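Long-range contacts in 6-phosphogluconolactonase (Thermotoga maritima, PDB 1VL1), which hydrolyses 6-phosphogluconolactone to 6-phosphogluconate, the second step of the oxidative stage of the pentose phosphate pathway: residues A[25-29]-A[228-232]; A[111-115]-A[127-131]; A[137-143]-A[189-195]. One frame throughout, in Å; residues are numbered along the deposited sequence.

In the fold
From the N terminus the chain runs through strand 16-21 into helix 25-43, whose first turn is one half of interaction 1; the other half is the last strand, 225-231, so this contact brings the two ends of the chain together and encloses both of the others. Within that long loop, interaction 2 closes a short one, between the end of strand 111-112 and helix 120-134. Interaction 3 follows in series, pairing strand 140-143 with strand 192-198. All three reach one mixed sheet. Interactions 1 and 2 lie on opposite sides of the chain's centre, and interaction 3 touches both: Phe195 meets Phe229 on one flank, Phe138 meets Ile131 on the other.

Interaction 1: A[25-29]-A[228-232]; sequences YVDFV and WFVGK
Tyr25 reaches from the first turn of helix 25-43 to the backbone of the last strand, where its hydroxyl donates a hydrogen bond: OH lies 2.8 Å from Phe229 O. The donor stands well above the carbonyl plane, 48° out of it, so the bond does not follow a lone pair. The CE1 side of the ring comes against the same backbone, with CE1 of Tyr25 3.5 Å from Gly231 N. Gly231 leaves room for the ring, because a CB there would run into Tyr25 CD1. With CG anti to the backbone N (chi1 180°), the tyrosine side chain is directed from the helix toward the strand.

Phe229 is the other centre of the contact. Its CB meets Val29 CG2 at 3.8 Å, and the same methyl lies over one face of the Tyr25 ring, toward its rim, so that one valine branch fills the angle between the two aromatic residues. Farther out along the phenylalanine ring, Phe28 CE2 approaches Phe229 CE1 at 3.8 Å, the two side chains crossing at about a right angle.

A second shell sets these groups in place. Tyr19 of strand 16-21 meets the rings of both Phe28 and Phe229, Leu196 of strand 192-198 touches Tyr25 and Phe229, and Val60 of helix 57-64 backs Val29. The short axes of helix and strand run nearly antiparallel, at 166°. This is helix-on-sheet packing of an alpha/beta fold, the first helix lying against the strand that ends the chain.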
loop_
_atom_site.group_PDB
_atom_site.type_symbol
_atom_site.label_atom_id
_atom_site.label_comp_id
_atom_site.label_asym_id
_atom_site.label_seq_id
_atom_site.Cartn_x
_atom_site.Cartn_y
_atom_site.Cartn_z
ATOM N N TYR A 25 -14.190 10.969 -7.322
ATOM C CA TYR A 25 -12.829 10.488 -7.061
ATOM C C TYR A 25 -12.812 8.975 -6.912
ATOM O O TYR A 25 -12.085 8.266 -7.613
ATOM C CB TYR A 25 -12.274 11.155 -5.810
ATOM C CG TYR A 25 -10.889 10.696 -5.493
ATOM C CD1 TYR A 25 -9.794 11.291 -6.112
ATOM C CD2 TYR A 25 -10.671 9.648 -4.600
ATOM C CE1 TYR A 25 -8.483 10.833 -5.848
ATOM C CE2 TYR A 25 -9.396 9.166 -4.322
ATOM C CZ TYR A 25 -8.278 9.782 -4.943
ATOM O OH TYR A 25 -7.019 9.284 -4.638
ATOM N N VAL A 26 -13.569 8.472 -5.939
ATOM C CA VAL A 26 -13.516 7.068 -5.651
ATOM C C VAL A 26 -13.891 6.220 -6.861
ATOM O O VAL A 26 -13.214 5.229 -7.142
ATOM C CB VAL A 26 -14.377 6.714 -4.417
ATOM C CG1 VAL A 26 -14.481 5.221 -4.249
ATOM C CG2 VAL A 26 -13.774 7.350 -3.154
ATOM N N ASP A 27 -14.992 6.560 -7.531
ATOM C CA ASP A 27 -15.410 5.814 -8.716
ATOM C C ASP A 27 -14.337 5.786 -9.801
ATOM O O ASP A 27 -14.084 4.758 -10.377
ATOM C CB ASP A 27 -16.723 6.351 -9.259
ATOM C CG ASP A 27 -17.911 5.958 -8.378
ATOM O OD1 ASP A 27 -17.766 5.017 -7.556
ATOM O OD2 ASP A 27 -18.989 6.551 -8.401
ATOM N N PHE A 28 -13.669 6.909 -10.020
ATOM C CA PHE A 28 -12.640 6.974 -11.044
ATOM C C PHE A 28 -11.471 6.087 -10.676
ATOM O O PHE A 28 -10.979 5.296 -11.495
ATOM C CB PHE A 28 -12.191 8.396 -11.206
ATOM C CG PHE A 28 -11.197 8.603 -12.310
ATOM C CD1 PHE A 28 -11.604 8.832 -13.610
ATOM C CD2 PHE A 28 -9.843 8.544 -12.039
ATOM C CE1 PHE A 28 -10.677 9.042 -14.612
ATOM C CE2 PHE A 28 -8.897 8.762 -13.073
ATOM C CZ PHE A 28 -9.306 8.972 -14.315
ATOM N N VAL A 29 -11.000 6.209 -9.444
ATOM C CA VAL A 29 -9.906 5.367 -8.997
ATOM C C VAL A 29 -10.231 3.862 -9.083
ATOM O O VAL A 29 -9.432 3.046 -9.541
ATOM C CB VAL A 29 -9.487 5.734 -7.566
ATOM C CG1 VAL A 29 -8.446 4.775 -6.982
ATOM C CG2 VAL A 29 -9.037 7.221 -7.523
ATOM N N TRP A 228 -0.355 8.983 -9.801
ATOM C CA TRP A 228 -0.992 9.654 -8.684
ATOM C C TRP A 228 -2.463 9.944 -9.079
ATOM O O TRP A 228 -2.743 10.465 -10.144
ATOM C CB TRP A 228 -0.303 10.975 -8.370
ATOM C CG TRP A 228 1.121 10.810 -7.872
ATOM C CD1 TRP A 228 2.200 10.469 -8.630
ATOM C CD2 TRP A 228 1.602 10.986 -6.547
ATOM N NE1 TRP A 228 3.325 10.414 -7.864
ATOM C CE2 TRP A 228 2.981 10.683 -6.560
ATOM C CE3 TRP A 228 1.015 11.334 -5.348
ATOM C CZ2 TRP A 228 3.778 10.793 -5.439
ATOM C CZ3 TRP A 228 1.819 11.436 -4.226
ATOM C CH2 TRP A 228 3.178 11.139 -4.282
ATOM N N PHE A 229 -3.381 9.628 -8.165
ATOM C CA PHE A 229 -4.771 10.023 -8.315
ATOM C C PHE A 229 -5.000 11.070 -7.232
ATOM O O PHE A 229 -5.019 10.740 -6.032
ATOM C CB PHE A 229 -5.691 8.812 -8.119
ATOM C CG PHE A 229 -5.546 7.764 -9.155
ATOM C CD1 PHE A 229 -6.120 7.922 -10.369
ATOM C CD2 PHE A 229 -4.835 6.580 -8.901
ATOM C CE1 PHE A 229 -5.971 6.958 -11.364
ATOM C CE2 PHE A 229 -4.699 5.599 -9.904
ATOM C CZ PHE A 229 -5.280 5.774 -11.101
ATOM N N VAL A 230 -5.155 12.316 -7.648
ATOM C CA VAL A 230 -5.195 13.454 -6.745
ATOM C C VAL A 230 -6.567 14.099 -6.737
ATOM O O VAL A 230 -7.047 14.576 -7.779
ATOM C CB VAL A 230 -4.189 14.489 -7.176
ATOM C CG1 VAL A 230 -4.164 15.674 -6.172
ATOM C CG2 VAL A 230 -2.817 13.830 -7.339
ATOM N N GLY A 231 -7.210 14.070 -5.567
ATOM C CA GLY A 231 -8.532 14.666 -5.379
ATOM C C GLY A 231 -8.445 16.036 -4.712
ATOM O O GLY A 231 -7.525 16.297 -3.960
ATOM N N LYS A 232 -9.434 16.882 -5.003
ATOM C CA LYS A 232 -9.629 18.238 -4.417
ATOM C C LYS A 232 -9.065 19.400 -5.267
ATOM O O LYS A 232 -9.024 19.353 -6.521
ATOM C CB LYS A 232 -9.083 18.340 -2.981
ATOM C CG LYS A 232 -10.052 17.946 -1.860
ATOM C CD LYS A 232 -10.405 16.473 -1.834
ATOM C CE LYS A 232 -11.001 16.106 -0.459
ATOM N NZ LYS A 232 -11.187 14.622 -0.207
#

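Interaction 2: A[111-115]-A[127-131]; sequences VHYVD and YEREI
Where strand 111-112 leaves the sheet, the loop that follows it packs against helix 120-134, and His112 and Glu130 join the two through a histidine-carboxylate hydrogen bond. His112 ND1 donates to Glu130 OE1 over 3.2 Å, with an N-H...O angle of 165°. The acceptor sits in the imidazole plane, at the ring edge, while the carboxylate itself is turned 61° from that plane. Beyond CG the glutamate chain is extended, which carries its carboxylate from the helix to the strand end.

Two waters spread the grip of that carboxylate along the backbone. One donates to both Tyr113 O, at 2.8 Å, and Glu130 OE2; the other accepts from Tyr113 N and donates to Glu130 OE1 at 2.8 Å. Glu130 thus holds the His112 side chain directly and both the N and the O of Tyr113 through water.

The apolar half belongs to Tyr127. Val114 CG2 lies over one face of its ring, 4.0 Å from the centroid, in a CH-pi contact, and Ile131 CD1 from the next turn of the same helix sits over the opposite face, so the ring is sandwiched between the two. Tyr127 CD1 also comes to 3.4 Å from Tyr113 O. A chi1 of -168° swings the Tyr127 ring away from its own backbone N, and its hydroxyl hydrogen-bonds Leu78 O of strand 74-82. A leucine here, with neither ring nor hydroxyl, would probably leave Leu78 O without this mate and open a gap beside Val114 CG2. Stacking of His112 on Phe77 continues the contact into the sheet. Helix 120-134 links strand 111-112 to strand 140-143, which runs parallel to it in the same sheet: a beta-alpha-beta crossover of the Rossmann-like fold.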
loop_
_atom_site.group_PDB
_atom_site.type_symbol
_atom_site.label_atom_id
_atom_site.label_comp_id
_atom_site.label_asym_id
_atom_site.label_seq_id
_atom_site.Cartn_x
_atom_site.Cartn_y
_atom_site.Cartn_z
ATOM N N VAL A 111 -4.044 -13.823 1.673
ATOM C CA VAL A 111 -3.978 -12.568 2.375
ATOM C C VAL A 111 -2.789 -12.628 3.305
ATOM O O VAL A 111 -2.723 -13.479 4.174
ATOM C CB VAL A 111 -5.270 -12.256 3.193
ATOM C CG1 VAL A 111 -5.093 -11.030 4.063
ATOM C CG2 VAL A 111 -6.411 -12.110 2.264
ATOM N N HIS A 112 -1.935 -11.623 3.186
ATOM C CA HIS A 112 -0.696 -11.601 3.908
ATOM C C HIS A 112 -0.570 -10.319 4.711
ATOM O O HIS A 112 -0.707 -9.222 4.177
ATOM C CB HIS A 112 0.478 -11.742 2.901
ATOM C CG HIS A 112 0.380 -12.944 1.995
ATOM N ND1 HIS A 112 0.889 -14.181 2.325
ATOM C CD2 HIS A 112 -0.191 -13.088 0.771
ATOM C CE1 HIS A 112 0.638 -15.027 1.342
ATOM N NE2 HIS A 112 -0.060 -14.406 0.417
ATOM N N TYR A 113 -0.289 -10.463 6.004
ATOM C CA TYR A 113 -0.242 -9.347 6.909
ATOM C C TYR A 113 0.831 -9.538 7.970
ATOM O O TYR A 113 1.468 -10.595 8.039
ATOM C CB TYR A 113 -1.641 -9.084 7.536
ATOM C CG TYR A 113 -2.178 -10.219 8.390
ATOM C CD1 TYR A 113 -1.858 -10.363 9.757
ATOM C CD2 TYR A 113 -2.961 -11.182 7.803
ATOM C CE1 TYR A 113 -2.321 -11.434 10.503
ATOM C CE2 TYR A 113 -3.466 -12.246 8.548
ATOM C CZ TYR A 113 -3.135 -12.379 9.909
ATOM O OH TYR A 113 -3.635 -13.467 10.646
ATOM N N VAL A 114 1.039 -8.507 8.762
ATOM C CA VAL A 114 2.066 -8.528 9.794
ATOM C C VAL A 114 1.469 -9.116 11.088
ATOM O O VAL A 114 0.441 -8.642 11.600
ATOM C CB VAL A 114 2.597 -7.142 10.069
ATOM C CG1 VAL A 114 3.574 -7.210 11.199
ATOM C CG2 VAL A 114 3.244 -6.519 8.825
ATOM N N ASP A 115 2.155 -10.103 11.633
ATOM C CA ASP A 115 1.681 -10.813 12.839
ATOM C C ASP A 115 2.232 -10.089 14.030
ATOM O O ASP A 115 3.311 -10.415 14.560
ATOM C CB ASP A 115 2.111 -12.294 12.844
ATOM C CG ASP A 115 1.644 -13.046 14.065
ATOM O OD1 ASP A 115 0.947 -12.440 14.912
ATOM O OD2 ASP A 115 1.930 -14.265 14.218
ATOM N N TYR A 127 7.181 -11.833 8.138
ATOM C CA TYR A 127 6.484 -11.235 7.009
ATOM C C TYR A 127 7.413 -11.210 5.816
ATOM O O TYR A 127 6.994 -11.505 4.705
ATOM C CB TYR A 127 6.098 -9.798 7.376
ATOM C CG TYR A 127 5.150 -9.153 6.430
ATOM C CD1 TYR A 127 4.069 -9.863 5.940
ATOM C CD2 TYR A 127 5.295 -7.841 6.016
ATOM C CE1 TYR A 127 3.129 -9.285 5.085
ATOM C CE2 TYR A 127 4.356 -7.267 5.152
ATOM C CZ TYR A 127 3.303 -7.982 4.677
ATOM O OH TYR A 127 2.357 -7.430 3.790
ATOM N N GLU A 128 8.679 -10.898 6.044
ATOM C CA GLU A 128 9.661 -10.919 4.942
ATOM C C GLU A 128 9.730 -12.321 4.278
ATOM O O GLU A 128 9.668 -12.445 3.055
ATOM C CB GLU A 128 11.056 -10.506 5.421
ATOM C CG GLU A 128 12.026 -10.460 4.263
ATOM C CD GLU A 128 13.124 -9.392 4.346
ATOM O OE1 GLU A 128 13.044 -8.429 5.118
ATOM O OE2 GLU A 128 14.082 -9.541 3.600
ATOM N N ARG A 129 9.827 -13.348 5.090
ATOM C CA ARG A 129 9.826 -14.721 4.587
ATOM C C ARG A 129 8.564 -15.020 3.766
ATOM O O ARG A 129 8.626 -15.720 2.750
ATOM C CB ARG A 129 9.982 -15.759 5.700
ATOM C CG ARG A 129 11.374 -15.864 6.345
ATOM C CD ARG A 129 11.570 -16.994 7.306
ATOM N NE ARG A 129 10.626 -16.984 8.410
ATOM C CZ ARG A 129 10.817 -16.421 9.608
ATOM N NH1 ARG A 129 11.925 -15.755 9.884
ATOM N NH2 ARG A 129 9.868 -16.578 10.541
ATOM N N GLU A 130 7.403 -14.556 4.238
ATOM C CA GLU A 130 6.152 -14.846 3.546
ATOM C C GLU A 130 6.119 -14.166 2.185
ATOM O O GLU A 130 5.670 -14.745 1.210
ATOM C CB GLU A 130 4.951 -14.342 4.347
ATOM C CG GLU A 130 4.539 -15.184 5.458
ATOM C CD GLU A 130 3.193 -14.723 6.018
ATOM O OE1 GLU A 130 2.287 -14.359 5.245
ATOM O OE2 GLU A 130 3.125 -14.784 7.252
ATOM N N ILE A 131 6.530 -12.896 2.143
ATOM C CA ILE A 131 6.577 -12.192 0.872
ATOM C C ILE A 131 7.487 -12.892 -0.136
ATOM O O ILE A 131 7.063 -13.157 -1.289
ATOM C CB ILE A 131 7.055 -10.739 1.096
ATOM C CG1 ILE A 131 6.020 -10.017 1.930
ATOM C CG2 ILE A 131 7.246 -10.081 -0.242
ATOM C CD1 ILE A 131 6.530 -8.645 2.388
HETATM O O HOH W 1 3.454 -12.547 8.278
HETATM O O HOH W 2 0.123 -13.388 6.796
#

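Interaction 3: A[137-143]-A[189-195]; sequences QFDLAIL and TSLYVLF
Phe138 O receives Leu191 N at 3.0 Å, the first of five backbone hydrogen bonds joining 137-143 to 189-195. Asp139 O takes Tyr192 N next, with the donor above the carbonyl plane, and Ala141 N then gives to Tyr192 O at 2.9 Å. The last two are the straightest: Leu194 N to Ala141 O, at 2.8 Å, has an N-H...O angle of 171°, and Leu143 N to Leu194 O matches it in length. Such in-register pairing, with axes 13° apart, is that of neighbouring parallel strands inside an alpha/beta sheet; strands 47-51 and 225-231 flank the pair.

Apolar side chains meet on both faces. On that of Leu140, Tyr192 and Leu194, Leu140 has its first torsion extended (chi1 -176°) and sends CD1 across to the neighbouring strand, 3.7 Å from Leu194 CG and against Tyr192 CB; Ile33 of helix 25-43 packs on Leu194. On the face of Ala141 and Leu143, Leu143 CD1 meets Val193 CG1 at 3.9 Å.

Polar side chains gather before the strands begin. Ser190 OG, hydrogen-bonded to Leu187 O, rests 3.5 Å from Ala141 CB, and Thr189 OG1, bonded to Ala186 O, approaches Phe138 CD2 at 3.4 Å. Asp139 runs side by side with Leu191 while its carboxylate forms a salt bridge with Lys44.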
loop_
_atom_site.group_PDB
_atom_site.type_symbol
_atom_site.label_atom_id
_atom_site.label_comp_id
_atom_site.label_asym_id
_atom_site.label_seq_id
_atom_site.Cartn_x
_atom_site.Cartn_y
_atom_site.Cartn_z
ATOM N N GLN A 137 8.252 -10.159 -7.069
ATOM C CA GLN A 137 7.813 -8.946 -7.740
ATOM C C GLN A 137 6.343 -8.688 -7.452
ATOM O O GLN A 137 5.526 -9.536 -7.734
ATOM C CB GLN A 137 8.002 -9.110 -9.262
ATOM C CG GLN A 137 7.730 -7.884 -10.085
ATOM C CD GLN A 137 8.147 -8.053 -11.536
ATOM O OE1 GLN A 137 9.214 -7.565 -11.944
ATOM N NE2 GLN A 137 7.313 -8.742 -12.321
ATOM N N PHE A 138 6.002 -7.519 -6.912
ATOM C CA PHE A 138 4.602 -7.120 -6.844
ATOM C C PHE A 138 4.174 -6.580 -8.203
ATOM O O PHE A 138 4.970 -5.954 -8.939
ATOM C CB PHE A 138 4.391 -6.068 -5.777
ATOM C CG PHE A 138 4.821 -6.473 -4.414
ATOM C CD1 PHE A 138 4.180 -7.518 -3.753
ATOM C CD2 PHE A 138 5.811 -5.794 -3.755
ATOM C CE1 PHE A 138 4.572 -7.892 -2.473
ATOM C CE2 PHE A 138 6.182 -6.132 -2.451
ATOM C CZ PHE A 138 5.580 -7.196 -1.820
ATOM N N ASP A 139 2.933 -6.830 -8.547
ATOM C CA ASP A 139 2.342 -6.301 -9.787
ATOM C C ASP A 139 1.825 -4.873 -9.572
ATOM O O ASP A 139 1.982 -4.008 -10.438
ATOM C CB ASP A 139 1.191 -7.212 -10.231
ATOM C CG ASP A 139 1.671 -8.541 -10.674
ATOM O OD1 ASP A 139 2.448 -8.640 -11.670
ATOM O OD2 ASP A 139 1.345 -9.573 -10.061
ATOM N N LEU A 140 1.277 -4.626 -8.395
ATOM C CA LEU A 140 0.600 -3.381 -8.134
ATOM C C LEU A 140 0.723 -3.003 -6.690
ATOM O O LEU A 140 0.578 -3.871 -5.844
ATOM C CB LEU A 140 -0.841 -3.604 -8.478
ATOM C CG LEU A 140 -1.850 -2.481 -8.409
ATOM C CD1 LEU A 140 -1.402 -1.323 -9.262
ATOM C CD2 LEU A 140 -3.163 -2.953 -8.940
ATOM N N ALA A 141 1.024 -1.730 -6.400
ATOM C CA ALA A 141 1.040 -1.237 -5.056
ATOM C C ALA A 141 0.058 -0.062 -5.014
ATOM O O ALA A 141 0.129 0.817 -5.840
ATOM C CB ALA A 141 2.417 -0.799 -4.630
ATOM N N ILE A 142 -0.884 -0.118 -4.106
ATOM C CA ILE A 142 -1.887 0.945 -3.885
ATOM C C ILE A 142 -1.558 1.613 -2.563
ATOM O O ILE A 142 -1.765 1.053 -1.441
ATOM C CB ILE A 142 -3.350 0.385 -3.905
ATOM C CG1 ILE A 142 -3.618 -0.415 -5.171
ATOM C CG2 ILE A 142 -4.364 1.525 -3.773
ATOM C CD1 ILE A 142 -4.904 -1.204 -5.192
ATOM N N LEU A 143 -1.011 2.817 -2.677
ATOM C CA LEU A 143 -0.418 3.485 -1.551
ATOM C C LEU A 143 -1.055 4.808 -1.278
ATOM O O LEU A 143 -1.622 5.432 -2.214
ATOM C CB LEU A 143 1.069 3.714 -1.841
ATOM C CG LEU A 143 1.876 2.451 -2.092
ATOM C CD1 LEU A 143 3.350 2.818 -2.424
ATOM C CD2 LEU A 143 1.789 1.492 -0.899
ATOM N N THR A 189 9.961 -3.019 -6.185
ATOM C CA THR A 189 9.780 -4.162 -7.072
ATOM C C THR A 189 8.426 -4.146 -7.782
ATOM O O THR A 189 8.222 -4.932 -8.713
ATOM C CB THR A 189 9.882 -5.527 -6.355
ATOM O OG1 THR A 189 8.814 -5.681 -5.403
ATOM C CG2 THR A 189 11.179 -5.633 -5.560
ATOM N N SER A 190 7.527 -3.262 -7.371
ATOM C CA SER A 190 6.200 -3.200 -7.971
ATOM C C SER A 190 6.249 -2.670 -9.398
ATOM O O SER A 190 6.876 -1.650 -9.668
ATOM C CB SER A 190 5.314 -2.299 -7.149
ATOM O OG SER A 190 5.209 -2.620 -5.778
ATOM N N LEU A 191 5.582 -3.364 -10.325
ATOM C CA LEU A 191 5.479 -2.913 -11.713
ATOM C C LEU A 191 4.756 -1.546 -11.769
ATOM O O LEU A 191 5.227 -0.630 -12.440
ATOM C CB LEU A 191 4.765 -3.960 -12.581
ATOM C CG LEU A 191 5.468 -5.324 -12.706
ATOM C CD1 LEU A 191 4.604 -6.290 -13.543
ATOM C CD2 LEU A 191 6.855 -5.156 -13.404
ATOM N N TYR A 192 3.657 -1.428 -11.026
ATOM C CA TYR A 192 2.840 -0.209 -11.010
ATOM C C TYR A 192 2.654 0.249 -9.584
ATOM O O TYR A 192 2.322 -0.534 -8.722
ATOM C CB TYR A 192 1.478 -0.473 -11.666
ATOM C CG TYR A 192 1.581 -0.910 -13.109
ATOM C CD1 TYR A 192 1.722 0.010 -14.106
ATOM C CD2 TYR A 192 1.601 -2.278 -13.453
ATOM C CE1 TYR A 192 1.868 -0.379 -15.441
ATOM C CE2 TYR A 192 1.752 -2.702 -14.809
ATOM C CZ TYR A 192 1.885 -1.718 -15.790
ATOM O OH TYR A 192 2.014 -2.039 -17.131
ATOM N N VAL A 193 2.937 1.527 -9.323
ATOM C CA VAL A 193 2.705 2.100 -8.055
ATOM C C VAL A 193 1.638 3.194 -8.248
ATOM O O VAL A 193 1.774 4.054 -9.132
ATOM C CB VAL A 193 3.975 2.743 -7.477
ATOM C CG1 VAL A 193 3.651 3.545 -6.286
ATOM C CG2 VAL A 193 4.987 1.681 -7.098
ATOM N N LEU A 194 0.569 3.072 -7.470
ATOM C CA LEU A 194 -0.530 4.041 -7.469
ATOM C C LEU A 194 -0.541 4.758 -6.145
ATOM O O LEU A 194 -0.609 4.123 -5.091
ATOM C CB LEU A 194 -1.876 3.329 -7.632
ATOM C CG LEU A 194 -1.986 2.325 -8.785
ATOM C CD1 LEU A 194 -3.472 1.852 -8.970
ATOM C CD2 LEU A 194 -1.467 2.868 -10.045
ATOM N N PHE A 195 -0.530 6.087 -6.156
ATOM C CA PHE A 195 -0.704 6.869 -4.930
ATOM C C PHE A 195 -2.114 7.474 -4.944
ATOM O O PHE A 195 -2.531 8.015 -5.950
ATOM C CB PHE A 195 0.298 8.047 -4.868
ATOM C CG PHE A 195 1.699 7.616 -4.515
ATOM C CD1 PHE A 195 2.075 7.486 -3.171
ATOM C CD2 PHE A 195 2.646 7.410 -5.509
ATOM C CE1 PHE A 195 3.348 7.096 -2.836
ATOM C CE2 PHE A 195 3.937 7.043 -5.146
ATOM C CZ PHE A 195 4.271 6.885 -3.867
#